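Local coordinates for GTPase activator-like protein (Chaetomium thermophilum, PDB 5HIU), which is TSC2, which probably acts as a GTPase activator and whose N-terminal part, described here, is an elongated alpha-helical solenoid, at residues 186-191 / 231-236; 197-202 / 235-240; 250-255 / 286-291; 360-365 / 387-392. All blocks are in the same frame, centred on the assembly; numbering follows the deposited sequence.

Contact 1: residues 186-191 / 231-236; sequences QLFALV and IHVIES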
loop_
_atom_site.group_PDB
_atom_site.type_symbol
_atom_site.label_atom_id
_atom_site.label_comp_id
_atom_site.label_asym_id
_atom_site.label_seq_id
_atom_site.Cartn_x
_atom_site.Cartn_y
_atom_site.Cartn_z
ATOM N N GLN A 186 11.752 -8.083 2.970
ATOM C CA GLN A 186 12.532 -8.431 1.823
ATOM C C GLN A 186 11.643 -8.983 0.715
ATOM O O GLN A 186 11.898 -8.743 -0.481
ATOM C CB GLN A 186 13.591 -9.435 2.203
ATOM C CG GLN A 186 14.521 -9.710 1.045
ATOM C CD GLN A 186 15.750 -10.463 1.447
ATOM O OE1 GLN A 186 15.893 -10.870 2.597
ATOM N NE2 GLN A 186 16.655 -10.654 0.500
ATOM N N LEU A 187 10.583 -9.679 1.123
ATOM C CA LEU A 187 9.590 -10.155 0.207
ATOM C C LEU A 187 8.786 -9.005 -0.435
ATOM O O LEU A 187 8.579 -9.003 -1.661
ATOM C CB LEU A 187 8.661 -11.145 0.929
ATOM C CG LEU A 187 7.486 -11.729 0.163
ATOM C CD1 LEU A 187 7.905 -12.532 -1.053
ATOM C CD2 LEU A 187 6.711 -12.614 1.109
ATOM N N PHE A 188 8.328 -8.047 0.373
ATOM C CA PHE A 188 7.663 -6.849 -0.161
ATOM C C PHE A 188 8.584 -6.189 -1.188
ATOM O O PHE A 188 8.153 -5.848 -2.294
ATOM C CB PHE A 188 7.384 -5.789 0.931
ATOM C CG PHE A 188 6.160 -6.046 1.778
ATOM C CD1 PHE A 188 4.930 -6.216 1.209
ATOM C CD2 PHE A 188 6.253 -6.040 3.169
ATOM C CE1 PHE A 188 3.818 -6.413 1.988
ATOM C CE2 PHE A 188 5.143 -6.246 3.962
ATOM C CZ PHE A 188 3.930 -6.439 3.368
ATOM N N ALA A 189 9.846 -6.006 -0.828
ATOM C CA ALA A 189 10.803 -5.451 -1.796
ATOM C C ALA A 189 10.773 -6.289 -3.079
ATOM O O ALA A 189 10.711 -5.738 -4.160
ATOM C CB ALA A 189 12.217 -5.398 -1.227
ATOM N N LEU A 190 10.761 -7.616 -2.948
ATOM C CA LEU A 190 10.774 -8.492 -4.127
ATOM C C LEU A 190 9.521 -8.365 -4.953
ATOM O O LEU A 190 9.575 -8.442 -6.164
ATOM C CB LEU A 190 10.957 -9.953 -3.726
ATOM C CG LEU A 190 11.235 -10.943 -4.850
ATOM C CD1 LEU A 190 12.547 -10.626 -5.528
ATOM C CD2 LEU A 190 11.280 -12.351 -4.293
ATOM N N VAL A 191 8.391 -8.199 -4.290
ATOM C CA VAL A 191 7.106 -8.100 -4.977
ATOM C C VAL A 191 7.063 -6.773 -5.745
ATOM O O VAL A 191 6.624 -6.718 -6.888
ATOM C CB VAL A 191 5.934 -8.147 -3.985
ATOM C CG1 VAL A 191 4.637 -7.875 -4.690
ATOM C CG2 VAL A 191 5.862 -9.476 -3.282
ATOM N N ILE A 231 2.110 0.258 0.546
ATOM C CA ILE A 231 1.832 1.415 -0.284
ATOM C C ILE A 231 2.742 1.397 -1.492
ATOM O O ILE A 231 2.317 1.675 -2.615
ATOM C CB ILE A 231 2.035 2.726 0.483
ATOM C CG1 ILE A 231 0.906 2.909 1.482
ATOM C CG2 ILE A 231 2.057 3.931 -0.452
ATOM C CD1 ILE A 231 1.268 3.883 2.587
ATOM N N HIS A 232 4.007 1.099 -1.259
ATOM C CA HIS A 232 4.963 1.037 -2.358
ATOM C C HIS A 232 4.617 -0.086 -3.318
ATOM O O HIS A 232 4.758 0.093 -4.520
ATOM C CB HIS A 232 6.400 0.993 -1.835
ATOM C CG HIS A 232 6.749 2.217 -1.048
ATOM N ND1 HIS A 232 6.429 3.488 -1.481
ATOM C CD2 HIS A 232 7.318 2.369 0.171
ATOM C CE1 HIS A 232 6.811 4.371 -0.575
ATOM N NE2 HIS A 232 7.352 3.718 0.439
ATOM N N VAL A 233 4.059 -1.191 -2.814
ATOM C CA VAL A 233 3.641 -2.250 -3.716
ATOM C C VAL A 233 2.534 -1.736 -4.617
ATOM O O VAL A 233 2.540 -1.970 -5.813
ATOM C CB VAL A 233 3.241 -3.525 -2.974
ATOM C CG1 VAL A 233 2.377 -4.425 -3.846
ATOM C CG2 VAL A 233 4.486 -4.264 -2.534
ATOM N N ILE A 234 1.609 -0.999 -4.044
ATOM C CA ILE A 234 0.481 -0.475 -4.787
ATOM C C ILE A 234 0.925 0.609 -5.734
ATOM O O ILE A 234 0.484 0.651 -6.863
ATOM C CB ILE A 234 -0.629 0.019 -3.840
ATOM C CG1 ILE A 234 -1.322 -1.191 -3.225
ATOM C CG2 ILE A 234 -1.665 0.861 -4.588
ATOM C CD1 ILE A 234 -2.055 -0.849 -1.950
ATOM N N GLU A 235 1.812 1.480 -5.274
ATOM C CA GLU A 235 2.455 2.454 -6.157
ATOM C C GLU A 235 2.999 1.691 -7.353
ATOM O O GLU A 235 2.789 2.086 -8.478
ATOM C CB GLU A 235 3.550 3.179 -5.393
ATOM C CG GLU A 235 4.301 4.289 -6.110
ATOM C CD GLU A 235 5.441 4.874 -5.264
ATOM O OE1 GLU A 235 5.599 4.502 -4.079
ATOM O OE2 GLU A 235 6.200 5.717 -5.773
ATOM N N SER A 236 3.664 0.568 -7.113
ATOM C CA SER A 236 4.249 -0.175 -8.191
ATOM C C SER A 236 3.181 -0.618 -9.133
ATOM O O SER A 236 3.322 -0.465 -10.351
ATOM C CB SER A 236 4.975 -1.405 -7.692
ATOM O OG SER A 236 6.318 -1.089 -7.463
#

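Contact 2: residues 197-202 / 235-240; sequences FNFKFA and ESLVTF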
loop_
_atom_site.group_PDB
_atom_site.type_symbol
_atom_site.label_atom_id
_atom_site.label_comp_id
_atom_site.label_asym_id
_atom_site.label_seq_id
_atom_site.Cartn_x
_atom_site.Cartn_y
_atom_site.Cartn_z
ATOM N N PHE A 197 9.529 -4.896 -13.162
ATOM C CA PHE A 197 10.182 -5.511 -14.327
ATOM C C PHE A 197 9.367 -6.526 -15.119
ATOM O O PHE A 197 9.731 -6.820 -16.234
ATOM C CB PHE A 197 11.494 -6.163 -13.911
ATOM C CG PHE A 197 12.511 -5.185 -13.416
ATOM C CD1 PHE A 197 13.099 -4.285 -14.284
ATOM C CD2 PHE A 197 12.869 -5.148 -12.066
ATOM C CE1 PHE A 197 14.034 -3.370 -13.830
ATOM C CE2 PHE A 197 13.812 -4.237 -11.601
ATOM C CZ PHE A 197 14.394 -3.349 -12.488
ATOM N N ASN A 198 8.269 -7.044 -14.582
ATOM C CA ASN A 198 7.626 -8.213 -15.198
ATOM C C ASN A 198 6.137 -8.292 -14.937
ATOM O O ASN A 198 5.582 -9.385 -14.797
ATOM C CB ASN A 198 8.277 -9.504 -14.652
ATOM C CG ASN A 198 9.610 -9.790 -15.274
ATOM O OD1 ASN A 198 9.708 -9.882 -16.473
ATOM N ND2 ASN A 198 10.632 -9.939 -14.470
ATOM N N PHE A 199 5.487 -7.141 -14.878
ATOM C CA PHE A 199 4.046 -7.101 -14.679
ATOM C C PHE A 199 3.239 -7.702 -15.838
ATOM O O PHE A 199 2.135 -8.201 -15.625
ATOM C CB PHE A 199 3.542 -5.675 -14.412
ATOM C CG PHE A 199 2.072 -5.632 -14.189
ATOM C CD1 PHE A 199 1.542 -5.989 -12.957
ATOM C CD2 PHE A 199 1.223 -5.341 -15.217
ATOM C CE1 PHE A 199 0.174 -6.002 -12.754
ATOM C CE2 PHE A 199 -0.143 -5.349 -15.020
ATOM C CZ PHE A 199 -0.672 -5.681 -13.788
ATOM N N LYS A 200 3.759 -7.654 -17.058
ATOM C CA LYS A 200 3.045 -8.258 -18.191
ATOM C C LYS A 200 2.672 -9.722 -17.964
ATOM O O LYS A 200 1.655 -10.171 -18.465
ATOM C CB LYS A 200 3.856 -8.142 -19.478
ATOM C CG LYS A 200 5.118 -8.983 -19.504
ATOM C CD LYS A 200 5.924 -8.718 -20.763
ATOM C CE LYS A 200 5.307 -9.392 -21.968
ATOM N NZ LYS A 200 6.093 -9.048 -23.175
ATOM N N PHE A 201 3.486 -10.456 -17.201
ATOM C CA PHE A 201 3.201 -11.871 -16.899
ATOM C C PHE A 201 2.267 -12.072 -15.710
ATOM O O PHE A 201 2.005 -13.215 -15.278
ATOM C CB PHE A 201 4.494 -12.618 -16.658
ATOM C CG PHE A 201 5.484 -12.433 -17.751
ATOM C CD1 PHE A 201 5.280 -13.028 -18.981
ATOM C CD2 PHE A 201 6.610 -11.638 -17.561
ATOM C CE1 PHE A 201 6.189 -12.856 -19.987
ATOM C CE2 PHE A 201 7.526 -11.465 -18.579
ATOM C CZ PHE A 201 7.311 -12.078 -19.800
ATOM N N ALA A 202 1.778 -10.959 -15.181
ATOM C CA ALA A 202 0.763 -10.988 -14.165
ATOM C C ALA A 202 -0.572 -10.987 -14.856
ATOM O O ALA A 202 -0.923 -10.033 -15.551
ATOM C CB ALA A 202 0.879 -9.784 -13.264
ATOM N N GLU A 235 1.812 1.480 -5.274
ATOM C CA GLU A 235 2.455 2.454 -6.157
ATOM C C GLU A 235 2.999 1.691 -7.353
ATOM O O GLU A 235 2.789 2.086 -8.478
ATOM C CB GLU A 235 3.550 3.179 -5.393
ATOM C CG GLU A 235 4.301 4.289 -6.110
ATOM C CD GLU A 235 5.441 4.874 -5.264
ATOM O OE1 GLU A 235 5.599 4.502 -4.079
ATOM O OE2 GLU A 235 6.200 5.717 -5.773
ATOM N N SER A 236 3.664 0.568 -7.113
ATOM C CA SER A 236 4.249 -0.175 -8.191
ATOM C C SER A 236 3.181 -0.618 -9.133
ATOM O O SER A 236 3.322 -0.465 -10.351
ATOM C CB SER A 236 4.975 -1.405 -7.692
ATOM O OG SER A 236 6.318 -1.089 -7.463
ATOM N N LEU A 237 2.120 -1.201 -8.585
ATOM C CA LEU A 237 1.078 -1.690 -9.446
ATOM C C LEU A 237 0.673 -0.576 -10.368
ATOM O O LEU A 237 0.746 -0.719 -11.594
ATOM C CB LEU A 237 -0.125 -2.192 -8.669
ATOM C CG LEU A 237 0.037 -3.601 -8.125
ATOM C CD1 LEU A 237 -1.284 -4.042 -7.519
ATOM C CD2 LEU A 237 0.454 -4.585 -9.208
ATOM N N VAL A 238 0.291 0.552 -9.784
ATOM C CA VAL A 238 -0.245 1.641 -10.597
ATOM C C VAL A 238 0.818 2.225 -11.509
ATOM O O VAL A 238 0.533 2.593 -12.617
ATOM C CB VAL A 238 -0.961 2.739 -9.774
ATOM C CG1 VAL A 238 -2.149 2.149 -9.030
ATOM C CG2 VAL A 238 -0.024 3.412 -8.796
ATOM N N THR A 239 2.051 2.299 -11.057
ATOM C CA THR A 239 3.081 2.874 -11.882
ATOM C C THR A 239 3.371 1.958 -13.069
ATOM O O THR A 239 3.472 2.429 -14.201
ATOM C CB THR A 239 4.376 3.142 -11.080
ATOM O OG1 THR A 239 4.091 3.926 -9.919
ATOM C CG2 THR A 239 5.371 3.906 -11.903
ATOM N N PHE A 240 3.486 0.656 -12.835
ATOM C CA PHE A 240 3.985 -0.263 -13.895
ATOM C C PHE A 240 2.999 -1.247 -14.508
ATOM O O PHE A 240 3.301 -1.835 -15.522
ATOM C CB PHE A 240 5.180 -1.031 -13.380
ATOM C CG PHE A 240 6.300 -0.148 -12.931
ATOM C CD1 PHE A 240 7.051 0.554 -13.859
ATOM C CD2 PHE A 240 6.599 -0.007 -11.581
ATOM C CE1 PHE A 240 8.085 1.381 -13.445
ATOM C CE2 PHE A 240 7.639 0.818 -11.169
ATOM C CZ PHE A 240 8.374 1.511 -12.094
#

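Contact 3: residues 250-255 / 286-291; sequences YCIQVL and VRILLD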
loop_
_atom_site.group_PDB
_atom_site.type_symbol
_atom_site.label_atom_id
_atom_site.label_comp_id
_atom_site.label_asym_id
_atom_site.label_seq_id
_atom_site.Cartn_x
_atom_site.Cartn_y
_atom_site.Cartn_z
ATOM N N TYR A 250 -11.581 -0.485 -2.853
ATOM C CA TYR A 250 -10.860 -1.020 -1.710
ATOM C C TYR A 250 -9.473 -0.365 -1.571
ATOM O O TYR A 250 -9.104 0.063 -0.470
ATOM C CB TYR A 250 -10.794 -2.559 -1.804
ATOM C CG TYR A 250 -12.116 -3.288 -1.509
ATOM C CD1 TYR A 250 -13.323 -2.591 -1.371
ATOM C CD2 TYR A 250 -12.149 -4.680 -1.378
ATOM C CE1 TYR A 250 -14.504 -3.253 -1.090
ATOM C CE2 TYR A 250 -13.330 -5.351 -1.101
ATOM C CZ TYR A 250 -14.499 -4.627 -0.958
ATOM O OH TYR A 250 -15.677 -5.263 -0.687
ATOM N N CYS A 251 -8.714 -0.256 -2.659
ATOM C CA CYS A 251 -7.455 0.523 -2.616
ATOM C C CYS A 251 -7.669 1.960 -2.082
ATOM O O CYS A 251 -6.975 2.416 -1.176
ATOM C CB CYS A 251 -6.842 0.604 -3.999
ATOM S SG CYS A 251 -6.303 -0.991 -4.622
ATOM N N ILE A 252 -8.664 2.647 -2.623
ATOM C CA ILE A 252 -8.987 3.989 -2.171
ATOM C C ILE A 252 -9.415 3.984 -0.706
ATOM O O ILE A 252 -8.907 4.798 0.088
ATOM C CB ILE A 252 -10.060 4.673 -3.056
ATOM C CG1 ILE A 252 -9.577 4.822 -4.506
ATOM C CG2 ILE A 252 -10.394 6.050 -2.519
ATOM C CD1 ILE A 252 -8.241 5.532 -4.668
ATOM N N GLN A 253 -10.328 3.083 -0.331
ATOM C CA GLN A 253 -10.641 2.911 1.094
ATOM C C GLN A 253 -9.344 2.835 1.888
ATOM O O GLN A 253 -9.112 3.629 2.810
ATOM C CB GLN A 253 -11.437 1.638 1.375
ATOM C CG GLN A 253 -12.935 1.781 1.231
ATOM C CD GLN A 253 -13.691 0.695 1.973
ATOM O OE1 GLN A 253 -13.231 -0.444 2.063
ATOM N NE2 GLN A 253 -14.865 1.037 2.502
ATOM N N VAL A 254 -8.486 1.891 1.529
ATOM C CA VAL A 254 -7.379 1.594 2.416
ATOM C C VAL A 254 -6.416 2.753 2.439
ATOM O O VAL A 254 -6.029 3.218 3.515
ATOM C CB VAL A 254 -6.676 0.277 2.060
ATOM C CG1 VAL A 254 -5.340 0.160 2.765
ATOM C CG2 VAL A 254 -7.572 -0.888 2.433
ATOM N N LEU A 255 -6.032 3.215 1.256
ATOM C CA LEU A 255 -5.121 4.379 1.117
ATOM C C LEU A 255 -5.663 5.679 1.719
ATOM O O LEU A 255 -4.905 6.420 2.341
ATOM C CB LEU A 255 -4.850 4.657 -0.340
ATOM C CG LEU A 255 -4.099 3.573 -1.048
ATOM C CD1 LEU A 255 -4.418 3.642 -2.533
ATOM C CD2 LEU A 255 -2.621 3.748 -0.772
ATOM N N VAL A 286 -12.985 9.765 -7.913
ATOM C CA VAL A 286 -13.787 10.881 -7.394
ATOM C C VAL A 286 -15.156 10.373 -6.952
ATOM O O VAL A 286 -15.628 10.650 -5.845
ATOM C CB VAL A 286 -13.970 11.984 -8.460
ATOM C CG1 VAL A 286 -15.002 13.004 -8.027
ATOM C CG2 VAL A 286 -12.656 12.687 -8.730
ATOM N N ARG A 287 -15.794 9.642 -7.857
ATOM C CA ARG A 287 -17.092 9.006 -7.629
ATOM C C ARG A 287 -17.090 8.138 -6.368
ATOM O O ARG A 287 -18.016 8.210 -5.551
ATOM C CB ARG A 287 -17.413 8.161 -8.861
ATOM C CG ARG A 287 -18.702 7.354 -8.812
ATOM C CD ARG A 287 -19.289 7.190 -10.208
ATOM N NE ARG A 287 -18.258 6.932 -11.214
ATOM C CZ ARG A 287 -17.906 5.729 -11.668
ATOM N NH1 ARG A 287 -18.499 4.619 -11.227
ATOM N NH2 ARG A 287 -16.948 5.633 -12.588
ATOM N N ILE A 288 -16.031 7.332 -6.224
ATOM C CA ILE A 288 -15.817 6.484 -5.042
ATOM C C ILE A 288 -15.700 7.325 -3.788
ATOM O O ILE A 288 -16.363 7.062 -2.790
ATOM C CB ILE A 288 -14.543 5.605 -5.199
ATOM C CG1 ILE A 288 -14.805 4.481 -6.202
ATOM C CG2 ILE A 288 -14.083 5.010 -3.864
ATOM C CD1 ILE A 288 -13.550 3.845 -6.768
ATOM N N LEU A 289 -14.822 8.321 -3.841
ATOM C CA LEU A 289 -14.581 9.220 -2.709
ATOM C C LEU A 289 -15.844 9.947 -2.258
ATOM O O LEU A 289 -16.017 10.227 -1.061
ATOM C CB LEU A 289 -13.543 10.272 -3.101
ATOM C CG LEU A 289 -12.079 9.869 -3.162
ATOM C CD1 LEU A 289 -11.292 10.943 -3.892
ATOM C CD2 LEU A 289 -11.518 9.657 -1.764
ATOM N N LEU A 290 -16.703 10.292 -3.217
ATOM C CA LEU A 290 -17.952 10.969 -2.892
ATOM C C LEU A 290 -18.908 9.971 -2.305
ATOM O O LEU A 290 -19.576 10.279 -1.312
ATOM C CB LEU A 290 -18.580 11.619 -4.116
ATOM C CG LEU A 290 -17.889 12.894 -4.585
ATOM C CD1 LEU A 290 -18.330 13.212 -6.007
ATOM C CD2 LEU A 290 -18.175 14.055 -3.646
ATOM N N ASP A 291 -18.957 8.778 -2.918
ATOM C CA ASP A 291 -19.762 7.654 -2.405
ATOM C C ASP A 291 -19.562 7.483 -0.904
ATOM O O ASP A 291 -20.514 7.228 -0.188
ATOM C CB ASP A 291 -19.415 6.326 -3.100
ATOM C CG ASP A 291 -20.090 6.158 -4.449
ATOM O OD1 ASP A 291 -21.044 6.896 -4.777
ATOM O OD2 ASP A 291 -19.651 5.254 -5.188
#

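Contact 4: residues 360-365 / 387-392; sequences RLINSL and DVAAQC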
loop_
_atom_site.group_PDB
_atom_site.type_symbol
_atom_site.label_atom_id
_atom_site.label_comp_id
_atom_site.label_asym_id
_atom_site.label_seq_id
_atom_site.Cartn_x
_atom_site.Cartn_y
_atom_site.Cartn_z
ATOM N N ARG A 360 -12.616 22.311 7.439
ATOM C CA ARG A 360 -11.261 22.514 6.899
ATOM C C ARG A 360 -11.263 22.375 5.382
ATOM O O ARG A 360 -10.586 23.120 4.683
ATOM C CB ARG A 360 -10.219 21.593 7.578
ATOM C CG ARG A 360 -8.893 21.461 6.813
ATOM C CD ARG A 360 -7.620 21.447 7.652
ATOM N NE ARG A 360 -7.667 20.444 8.720
ATOM C CZ ARG A 360 -7.417 20.690 10.011
ATOM N NH1 ARG A 360 -7.051 21.905 10.430
ATOM N NH2 ARG A 360 -7.513 19.704 10.896
ATOM N N LEU A 361 -12.053 21.438 4.888
ATOM C CA LEU A 361 -12.260 21.267 3.452
ATOM C C LEU A 361 -12.847 22.548 2.874
ATOM O O LEU A 361 -12.242 23.191 2.012
ATOM C CB LEU A 361 -13.203 20.079 3.188
ATOM C CG LEU A 361 -13.292 19.567 1.755
ATOM C CD1 LEU A 361 -13.664 18.100 1.754
ATOM C CD2 LEU A 361 -14.263 20.359 0.885
ATOM N N ILE A 362 -13.999 22.941 3.407
ATOM C CA ILE A 362 -14.691 24.139 2.951
ATOM C C ILE A 362 -13.742 25.330 3.035
ATOM O O ILE A 362 -13.670 26.132 2.116
ATOM C CB ILE A 362 -16.000 24.390 3.733
ATOM C CG1 ILE A 362 -16.999 23.239 3.494
ATOM C CG2 ILE A 362 -16.648 25.701 3.297
ATOM C CD1 ILE A 362 -18.235 23.304 4.377
ATOM N N ASN A 363 -12.958 25.418 4.092
ATOM C CA ASN A 363 -12.000 26.509 4.183
ATOM C C ASN A 363 -10.933 26.478 3.108
ATOM O O ASN A 363 -10.420 27.516 2.729
ATOM C CB ASN A 363 -11.340 26.528 5.542
ATOM C CG ASN A 363 -12.097 27.369 6.524
ATOM O OD1 ASN A 363 -12.392 28.525 6.244
ATOM N ND2 ASN A 363 -12.421 26.804 7.681
ATOM N N SER A 364 -10.595 25.295 2.618
ATOM C CA SER A 364 -9.612 25.194 1.554
ATOM C C SER A 364 -10.222 25.512 0.191
ATOM O O SER A 364 -9.491 25.802 -0.763
ATOM C CB SER A 364 -9.000 23.801 1.512
ATOM O OG SER A 364 -10.000 22.866 1.180
ATOM N N LEU A 365 -11.546 25.421 0.090
ATOM C CA LEU A 365 -12.268 25.868 -1.106
ATOM C C LEU A 365 -12.321 27.394 -1.264
ATOM O O LEU A 365 -12.199 27.900 -2.369
ATOM C CB LEU A 365 -13.685 25.332 -1.100
ATOM C CG LEU A 365 -13.819 23.848 -1.349
ATOM C CD1 LEU A 365 -15.296 23.514 -1.331
ATOM C CD2 LEU A 365 -13.189 23.414 -2.668
ATOM N N ASP A 387 -24.771 26.496 4.225
ATOM C CA ASP A 387 -25.703 25.834 5.139
ATOM C C ASP A 387 -25.011 24.671 5.838
ATOM O O ASP A 387 -25.192 24.484 7.045
ATOM C CB ASP A 387 -26.981 25.373 4.415
ATOM N N VAL A 388 -24.200 23.914 5.088
ATOM C CA VAL A 388 -23.341 22.884 5.686
ATOM C C VAL A 388 -22.392 23.529 6.686
ATOM O O VAL A 388 -22.289 23.095 7.837
ATOM C CB VAL A 388 -22.488 22.124 4.653
ATOM C CG1 VAL A 388 -21.560 21.148 5.368
ATOM C CG2 VAL A 388 -23.354 21.368 3.654
ATOM N N ALA A 389 -21.701 24.570 6.242
ATOM C CA ALA A 389 -20.723 25.226 7.085
ATOM C C ALA A 389 -21.302 25.537 8.438
ATOM O O ALA A 389 -20.638 25.331 9.447
ATOM C CB ALA A 389 -20.221 26.499 6.434
ATOM N N ALA A 390 -22.545 26.021 8.449
ATOM C CA ALA A 390 -23.216 26.447 9.681
ATOM C C ALA A 390 -23.521 25.263 10.577
ATOM O O ALA A 390 -23.310 25.320 11.788
ATOM C CB ALA A 390 -24.498 27.200 9.353
ATOM N N GLN A 391 -24.001 24.183 9.974
ATOM C CA GLN A 391 -24.220 22.941 10.702
ATOM C C GLN A 391 -22.974 22.501 11.487
ATOM O O GLN A 391 -23.106 21.975 12.586
ATOM C CB GLN A 391 -24.662 21.839 9.742
ATOM C CG GLN A 391 -25.272 20.637 10.439
ATOM C CD GLN A 391 -26.452 20.057 9.686
ATOM O OE1 GLN A 391 -26.851 20.571 8.643
ATOM N NE2 GLN A 391 -27.024 18.983 10.218
ATOM N N CYS A 392 -21.778 22.734 10.942
ATOM C CA CYS A 392 -20.525 22.465 11.673
ATOM C C CYS A 392 -20.289 23.438 12.828
ATOM O O CYS A 392 -19.443 23.183 13.689
ATOM C CB CYS A 392 -19.305 22.529 10.742
ATOM S SG CYS A 392 -19.509 21.650 9.188
#

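Contact 1: residues 186-191 / 231-236
The CB bond of Val233 points at the other helix, and one methyl, CG2, meets Phe188 and Val191, which lie one turn apart. Its first torsion (160°) puts CG1 anti to the backbone N and CG2 anti to the carbonyl carbon, and CG2 does the touching. From there Val233 CG2 lies 4.2 Å from Phe188 CD1, meeting the ring obliquely, and also 4.2 Å from Val191 CG1, methyl to methyl. The backbone takes part too: Phe188 O is 4.0 Å from Val233 CG2. The CB bonds of Phe188 and Val191 run across the line to the other helix, and CD1 and CG1 do the touching. A compact branched valine suits the place because the backbones run close, with the CA atoms of Val191 and Val233 6.9 Å apart, while the longer Phe188 can reach along the partner helix to Asp226, Ala229 and Cys230. No hydrogen bond joins the segments, and the three touching residues are all buried. Within segment 231-236, His232 ND1 donates to Glu235 OE1 at 2.9 Å, a fairly straight bond (161°) that lies close to the imidazole plane and should restrict rotation of the ring; just beyond segment 186-191, Ser236 OG makes a weak hydrogen bond to Lys192 O. Val191 and Val233 also pack on Leu210 and Leu214 of helix 204-219, and Phe188 touches Leu147, so that the seam between helices 179-198 and 224-240 is also packed on by helices 139-163 and 204-219, with helix 266-277 beside the His232-Glu235 pair.

Contact 2: residues 197-202 / 235-240
Phe199 carries this contact, packing on Leu237 and on the last carbonyl of segment 235-240. Just before it, Asn198 donates from ND2 to Gly129 O, a polar side chain tying the chain to a neighbouring loop. Phe199 opens a 3-10 segment with CG anti to its own nitrogen (chi1 -179°), and its CB bond points at the other helix. The ring crosses the Leu237 side chain at about a right angle, with Phe199 CE1 3.8 Å from Leu237 CD2, while Phe199 CB lies 4.0 Å from Phe240 O. Leu237, whose CG stands anti to the carbonyl carbon, is long enough to bring that methyl to the ring and also packs on Ile207 and Ile211 of helix 204-219. At Ala202 the small residue closes the turn, its N bonding Phe199 O at 2.8 Å, and its methyl joins Phe199 and Leu237 in touching Ile207. With no hydrogen bond between the segments, cohesion comes from dispersion and from burial of apolar surface at a partly buried helix end: CE1 and CD1 of Phe199 lie near Leu237 CD2, its CB and CD2 near Phe240 O.

Contact 3: residues 250-255 / 286-291
Ile252 meets both Ile288 and Leu289 through one methyl, CG2, and these apolar touches make up the whole contact. The first is a meeting of two beta-branched chains: Ile252 CG2 stands 4.1 Å from Ile288 CG2, and the same Ile288 methyl is 4.1 Å from Ile252 CB. Both isoleucines have CG2 anti to the backbone N (chi1 -61° in Ile252), and both aim their CB bonds across the interface, which brings the two CG2 methyls together and lets the side chains pass at a slant. The second touch is with leucine: Leu289 CD2 approaches Ile252 CG2 to 3.9 Å, the two chains crossing at about a right angle. The CB bond of Leu289 does not point across, and its longer, terminally branched chain brings CD2 to the seam. Around this core Ile252 also touches Thr285, one turn before Ile288, and Phe292, one turn after Leu289, while Leu289 packs on Val318 and Leu319 of helix 302-322. Polar interactions stay within each helix or at its border. Val254 N bonds Tyr250 O at 2.8 Å and Leu290 N bonds Val286 O at 2.9 Å, as expected for helical backbone; the hydroxyls of Ser257 and Ser295 bond Gln253 O and Asp291 O. No hydrogen bond or charge pair spans segments 250-255 and 286-291. Their adhesion therefore depends on shape and on removing branched aliphatic groups from water, and the CA separation of 7.7 Å between Ile252 and Leu289 is consistent with the bulk of the methyls between them.

Contact 4: residues 360-365 / 387-392
The backbones come nearest at Ile362 and Ala389, whose CA atoms lie 7.4 Å apart, with helix 352-366 on one side and the short helix 383-391 on the other. Ile362 does all the touching from its own segment, and does it with CD1. Its CG1 branch stands anti to the carbonyl carbon, and the second torsion (172°) stretches the chain out, carrying the end methyl forward onto the partner. There Ile362 CD1 meets Val388 CG1 at 4.1 Å, the two side chains passing at a slant. It also rests against the backbone, 4.1 Å from Ala389 N, and reaches Ala389 CB at 4.3 Å. The residue types fit this division of labour: a long isoleucine bridges the distance, an alanine keeps the main chain accessible to it, and the stiff valine beside it adds one methyl to the wall. All three are buried, and the shared surface is small (98 Å²). No hydrogen bond links the segments. Other helices add to the packing: Ala389 also touches Leu430 of helix 423-441, and Val388 touches Ser347 of helix 336-348. Separately, Asn363 ND2 ties helix 352-366 to Gln426 of helix 423-441 by a hydrogen bond. On a separate face of helix 352-366, Leu361 packs on Leu319 and Leu323. Helices stacked one after another into an elongated array, with no strand, are characteristic of an alpha-solenoid, and this contact joins two helices well toward the C-terminal end of that array.

How the contacts relate
All four contacts are apolar packing without a hydrogen bond across; contacts 1, 3 and 4 join helix to helix, contact 2 a 3-10 segment to a helix end. Contacts 1, 3 and 4 are buried, 3 and 4 being made by aliphatic groups alone; contact 2 is partly buried, with the exposed Phe240 at its rim, though its ring-to-methyl chemistry resembles contact 1. Contacts 1 and 2 involve the same pair, helices 179-198 and 224-240, at two levels with centres about 10 Å apart, sharing Glu235 and Ser236. Contact 3 follows in the chain and touches contact 1 through Ile231 and Leu255. Contact 4 stands further out, its centre about 30 Å from that of the chain.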